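Local structure of FMN-binding domain-containing protein (3O6U) at residues Y19-S24 / A35-F40; A46-D51 / A67-Q72. The protein is of unknown function but may bind flavin mononucleotide (FMN) through a small alpha/beta domain. All coordinates share one frame; numbering follows the deposited sequence.

Interaction 1: residues Y19-S24 / A35-F40; sequences YKAKLS and AKYNEF
Phe40 O takes the backbone N-H of Lys20 at 2.7 Å, with the donor almost in line with the carbonyl, and it also receives a CA-H...O contact from Tyr19 CA. The bond belongs to an antiparallel beta hairpin in which strands 19-27 and 32-41 pair; the short segments run at 167° to each other. Lys20 with Phe40, Lys22 with Asn38 and Ser24 with Lys36 are hydrogen-bonded pairs, two backbone bonds each. They alternate with the non-hydrogen-bonded pairs Ala21 with Glu39 and Leu23 with Tyr37, and successive side chains fall on opposite faces of the sheet.

On the face of Ala21, Leu23, Tyr37 and Glu39, the Tyr37 ring meets Ala21 obliquely, its CE1 3.9 Å from Ala21 CB. Leu23 crosses Tyr37 at about a right angle, Leu23 CD1 coming to 4.1 Å from Tyr37 CB. The hydroxyl Tyr37 OH then donates to Glu39 OE2 at 2.9 Å, using the anti lone pair of that oxygen. Ser94 also bonds Glu39 OE2, while Glu39 OE1 meets Lys48 and Tyr69, so both oxygens of this buried carboxylate are engaged. Helix 92-111 packs on this face, Phe98 meeting the Tyr37 ring edge-to-face.

On the other face, Phe40 places CG between its backbone N and carbonyl carbon (chi1 69°), which swings the ring across to strand 19-24. It accounts for the largest share of the buried surface there. Lys20 CB sits over one face of the ring as a CH-pi contact, 4.2 Å from the centroid and 26° off the normal. Farther along the same strand, Lys22 CB approaches the ring obliquely, 3.7 Å from Phe40 CE2.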
# COMPACT_ATOMS: atom_id res chain seq x y z
N TYR A 19 -13.47 -1.84 0.74
CA TYR A 19 -12.07 -2.13 1.02
C TYR A 19 -11.29 -0.97 1.57
O TYR A 19 -11.44 0.17 1.13
CB TYR A 19 -11.34 -2.58 -0.23
CG TYR A 19 -11.86 -3.86 -0.79
CD1 TYR A 19 -11.47 -5.08 -0.24
CD2 TYR A 19 -12.74 -3.85 -1.86
CE1 TYR A 19 -11.96 -6.27 -0.76
CE2 TYR A 19 -13.23 -5.01 -2.39
CZ TYR A 19 -12.84 -6.22 -1.84
OH TYR A 19 -13.34 -7.39 -2.40
N LYS A 20 -10.46 -1.27 2.56
CA LYS A 20 -9.53 -0.29 3.08
C LYS A 20 -8.15 -0.71 2.58
O LYS A 20 -7.96 -1.82 2.06
CB LYS A 20 -9.49 -0.28 4.59
CG LYS A 20 -10.66 0.40 5.22
CD LYS A 20 -10.58 0.29 6.72
CE LYS A 20 -11.70 1.06 7.39
NZ LYS A 20 -11.59 0.97 8.88
N ALA A 21 -7.17 0.18 2.73
CA ALA A 21 -5.80 -0.19 2.37
C ALA A 21 -4.79 0.21 3.46
O ALA A 21 -4.87 1.27 4.09
CB ALA A 21 -5.42 0.36 1.01
N LYS A 22 -3.84 -0.69 3.64
CA LYS A 22 -2.83 -0.60 4.66
C LYS A 22 -1.43 -0.70 4.07
O LYS A 22 -1.17 -1.55 3.22
CB LYS A 22 -3.05 -1.78 5.61
CG LYS A 22 -2.68 -1.54 7.03
CD LYS A 22 -2.73 -2.81 7.83
CE LYS A 22 -1.96 -2.65 9.13
NZ LYS A 22 -2.60 -3.39 10.25
N LEU A 23 -0.54 0.19 4.50
CA LEU A 23 0.84 0.10 4.09
C LEU A 23 1.75 0.08 5.32
O LEU A 23 1.67 0.97 6.17
CB LEU A 23 1.25 1.28 3.21
CG LEU A 23 2.75 1.41 2.87
CD1 LEU A 23 3.25 0.13 2.19
CD2 LEU A 23 2.96 2.63 1.97
N SER A 24 2.57 -0.96 5.43
CA SER A 24 3.55 -1.02 6.51
C SER A 24 4.94 -1.01 5.92
O SER A 24 5.18 -1.57 4.84
CB SER A 24 3.42 -2.27 7.37
OG SER A 24 2.45 -2.07 8.37
N ALA A 35 8.35 -3.75 3.03
CA ALA A 35 7.17 -2.99 2.65
C ALA A 35 5.99 -3.97 2.47
O ALA A 35 6.08 -4.90 1.68
CB ALA A 35 7.42 -2.23 1.37
N LYS A 36 4.92 -3.76 3.24
CA LYS A 36 3.72 -4.61 3.17
C LYS A 36 2.46 -3.82 2.84
O LYS A 36 2.01 -2.98 3.62
CB LYS A 36 3.52 -5.41 4.47
CG LYS A 36 2.38 -6.46 4.41
CD LYS A 36 2.69 -7.72 5.24
CE LYS A 36 1.55 -8.13 6.20
NZ LYS A 36 0.26 -8.52 5.54
N TYR A 37 1.88 -4.08 1.68
CA TYR A 37 0.68 -3.35 1.28
C TYR A 37 -0.50 -4.27 0.98
O TYR A 37 -0.39 -5.18 0.17
CB TYR A 37 0.99 -2.47 0.05
CG TYR A 37 -0.23 -1.81 -0.57
CD1 TYR A 37 -0.78 -0.66 -0.03
CD2 TYR A 37 -0.82 -2.35 -1.71
CE1 TYR A 37 -1.90 -0.05 -0.60
CE2 TYR A 37 -1.94 -1.76 -2.29
CZ TYR A 37 -2.47 -0.61 -1.73
OH TYR A 37 -3.57 -0.01 -2.30
N ASN A 38 -1.62 -4.00 1.64
CA ASN A 38 -2.82 -4.79 1.43
C ASN A 38 -4.12 -4.01 1.35
O ASN A 38 -4.38 -3.15 2.19
CB ASN A 38 -3.02 -5.79 2.58
CG ASN A 38 -2.02 -6.91 2.57
OD1 ASN A 38 -2.09 -7.81 1.74
ND2 ASN A 38 -1.07 -6.85 3.48
N GLU A 39 -4.89 -4.31 0.31
CA GLU A 39 -6.26 -3.82 0.23
C GLU A 39 -7.03 -4.96 0.95
O GLU A 39 -6.66 -6.13 0.87
CB GLU A 39 -6.70 -3.62 -1.21
CG GLU A 39 -5.89 -2.47 -1.84
CD GLU A 39 -5.95 -2.44 -3.36
OE1 GLU A 39 -6.64 -3.30 -3.95
OE2 GLU A 39 -5.31 -1.55 -3.96
N PHE A 40 -8.07 -4.62 1.68
CA PHE A 40 -8.74 -5.63 2.50
C PHE A 40 -10.09 -5.16 2.98
O PHE A 40 -10.38 -3.97 3.03
CB PHE A 40 -7.83 -5.97 3.70
CG PHE A 40 -7.68 -4.85 4.70
CD1 PHE A 40 -8.50 -4.80 5.84
CD2 PHE A 40 -6.73 -3.84 4.52
CE1 PHE A 40 -8.37 -3.76 6.77
CE2 PHE A 40 -6.60 -2.81 5.44
CZ PHE A 40 -7.43 -2.76 6.57

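Interaction 2: residues A46-D51 / A67-Q72; sequences AMKRED and AEYEPQ
Arg49 turns its CG to an unusual chi1 of 93° and bends again at chi2 and chi3, which carries its guanidinium toward the first turns of helix 66-80. Glu70 answers with CG anti to its carbonyl carbon (chi1 -65°) and an extended chain beyond, so its carboxylate reaches back to the 3-10 turn 48-50. The contact therefore joins the loop after strand 32-41 to the side of a helix.

Arg49 NH1 and Glu70 OE1 form a hydrogen-bonded salt bridge of 3.2 Å, with OE1 at the edge of the guanidinium. The two planar groups are turned 55° apart, so this is no coplanar, two-bond pairing. The position of OE1 is less certain because it crowds the arginine chain in the model, and the exact length should be read accordingly. Arg49 NH1 has a second acidic partner in Glu74. Pro71 CG covers one face of the guanidinium, 3.9 Å above the plane and displaced toward its rim.

Side-chain carbons also pack against backbone atoms: Arg49 CB lies 3.7 Å from Ala67 N, and Ala67 CB lies 3.8 Å from Arg49 O. A water accepts from Arg49 N at 3.2 Å and appears to bridge to Glu70 OE1. Beside them, Lys48 CD touches Tyr69 OH at 3.9 Å, while the polar ends of both residues bond Glu39.

The guanidinium and the backbone N-H of Glu39, which Glu70 OE2 accepts, would favour the ionised form of Glu70, and charge pairing is probably part of what holds the loop on the helix, beside the packing of Pro71 and Ala67.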
# COMPACT_ATOMS: atom_id res chain seq x y z
N ALA A 46 -10.69 -9.79 5.34
CA ALA A 46 -10.25 -10.63 4.24
C ALA A 46 -9.40 -9.78 3.28
O ALA A 46 -9.78 -8.68 2.86
CB ALA A 46 -11.45 -11.18 3.46
N MSE A 47 -8.22 -10.30 3.00
CA MSE A 47 -7.26 -9.72 2.07
C MSE A 47 -7.70 -9.91 0.61
O MSE A 47 -8.06 -11.01 0.19
CB MSE A 47 -5.92 -10.40 2.29
CG MSE A 47 -5.44 -10.27 3.74
SE MSE A 47 -5.00 -8.39 4.19
CE MSE A 47 -5.59 -8.27 6.05
N LYS A 48 -7.68 -8.84 -0.15
CA LYS A 48 -8.05 -8.85 -1.56
C LYS A 48 -7.12 -9.73 -2.41
O LYS A 48 -7.55 -10.33 -3.39
CB LYS A 48 -7.99 -7.42 -2.09
CG LYS A 48 -8.86 -7.14 -3.29
CD LYS A 48 -8.59 -5.75 -3.83
CE LYS A 48 -9.82 -4.87 -3.80
NZ LYS A 48 -9.46 -3.42 -4.03
N ARG A 49 -5.85 -9.84 -2.04
CA ARG A 49 -4.94 -10.61 -2.87
C ARG A 49 -5.09 -12.11 -2.68
O ARG A 49 -4.50 -12.90 -3.41
CB ARG A 49 -3.49 -10.13 -2.67
CG ARG A 49 -2.63 -10.82 -1.63
CD ARG A 49 -1.74 -9.74 -1.05
NE ARG A 49 -0.35 -10.11 -0.93
CZ ARG A 49 0.64 -9.24 -0.74
NH1 ARG A 49 0.39 -7.93 -0.64
NH2 ARG A 49 1.89 -9.68 -0.66
N GLU A 50 -5.92 -12.48 -1.70
CA GLU A 50 -6.24 -13.87 -1.43
C GLU A 50 -7.58 -14.23 -2.06
O GLU A 50 -7.98 -15.39 -2.05
CB GLU A 50 -6.31 -14.13 0.07
CG GLU A 50 -4.95 -14.08 0.77
CD GLU A 50 -5.08 -14.34 2.27
OE1 GLU A 50 -6.15 -14.81 2.72
OE2 GLU A 50 -4.11 -14.07 3.02
N ASP A 51 -8.29 -13.25 -2.63
CA ASP A 51 -9.59 -13.52 -3.24
C ASP A 51 -9.50 -13.93 -4.71
O ASP A 51 -9.33 -13.10 -5.60
CB ASP A 51 -10.52 -12.31 -3.08
CG ASP A 51 -11.90 -12.55 -3.69
OD1 ASP A 51 -12.04 -13.39 -4.59
OD2 ASP A 51 -12.86 -11.87 -3.27
N ALA A 67 -3.11 -9.76 -6.32
CA ALA A 67 -2.18 -10.86 -6.16
C ALA A 67 -0.88 -10.52 -6.88
O ALA A 67 0.20 -10.86 -6.41
CB ALA A 67 -2.80 -12.13 -6.68
N GLU A 68 -1.01 -9.86 -8.03
CA GLU A 68 0.14 -9.39 -8.78
C GLU A 68 0.55 -7.94 -8.42
O GLU A 68 1.72 -7.70 -8.09
CB GLU A 68 -0.13 -9.43 -10.29
CG GLU A 68 -0.95 -10.64 -10.70
CD GLU A 68 -0.93 -10.91 -12.19
OE1 GLU A 68 -1.58 -10.17 -12.95
OE2 GLU A 68 -0.24 -11.88 -12.59
N TYR A 69 -0.38 -6.97 -8.45
CA TYR A 69 0.06 -5.60 -8.23
C TYR A 69 0.53 -5.23 -6.85
O TYR A 69 1.45 -4.41 -6.74
CB TYR A 69 -0.97 -4.54 -8.76
CG TYR A 69 -2.32 -4.43 -8.10
CD1 TYR A 69 -2.46 -4.01 -6.77
CD2 TYR A 69 -3.49 -4.70 -8.82
CE1 TYR A 69 -3.73 -3.89 -6.19
CE2 TYR A 69 -4.73 -4.58 -8.25
CZ TYR A 69 -4.85 -4.18 -6.95
OH TYR A 69 -6.11 -4.12 -6.41
N GLU A 70 -0.00 -5.86 -5.80
CA GLU A 70 0.41 -5.47 -4.46
C GLU A 70 1.84 -5.82 -4.17
O GLU A 70 2.57 -5.02 -3.60
CB GLU A 70 -0.54 -6.04 -3.38
CG GLU A 70 -1.95 -5.47 -3.48
CD GLU A 70 -2.86 -6.01 -2.40
OE1 GLU A 70 -2.51 -7.05 -1.80
OE2 GLU A 70 -3.92 -5.40 -2.16
N PRO A 71 2.27 -7.03 -4.56
CA PRO A 71 3.67 -7.33 -4.27
C PRO A 71 4.57 -6.48 -5.17
O PRO A 71 5.69 -6.15 -4.79
CB PRO A 71 3.79 -8.83 -4.55
CG PRO A 71 2.37 -9.34 -4.51
CD PRO A 71 1.55 -8.21 -5.06
N GLN A 72 4.10 -6.11 -6.36
CA GLN A 72 4.92 -5.25 -7.23
C GLN A 72 5.11 -3.87 -6.61
O GLN A 72 6.24 -3.36 -6.57
CB GLN A 72 4.30 -5.12 -8.62
CG GLN A 72 4.51 -6.39 -9.42
CD GLN A 72 3.89 -6.36 -10.80
OE1 GLN A 72 3.82 -5.31 -11.45
NE2 GLN A 72 3.46 -7.53 -11.28
O HOH W 1 -4.62 -7.47 -0.32

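Interaction 1 lies nearer the centre of the chain and buries about twice the surface of interaction 2, 568 against 286 Å². Its order comes from regular backbone pairing between sheet strands, whereas interaction 2 relies on side-chain charge, one water and a few van der Waals contacts, among them a proline over the guanidinium. The two meet at strand 35-40: Glu39 OE1 lies 2.8 Å from Lys48 NZ in a salt bridge and 2.6 Å from Tyr69 OH, a probable hydrogen bond, so one carboxylate of the hairpin reaches both segments of interaction 2. Together they connect the hairpin, the 46-51 loop and helix 66-80; all four segments belong to the FMN-binding domain.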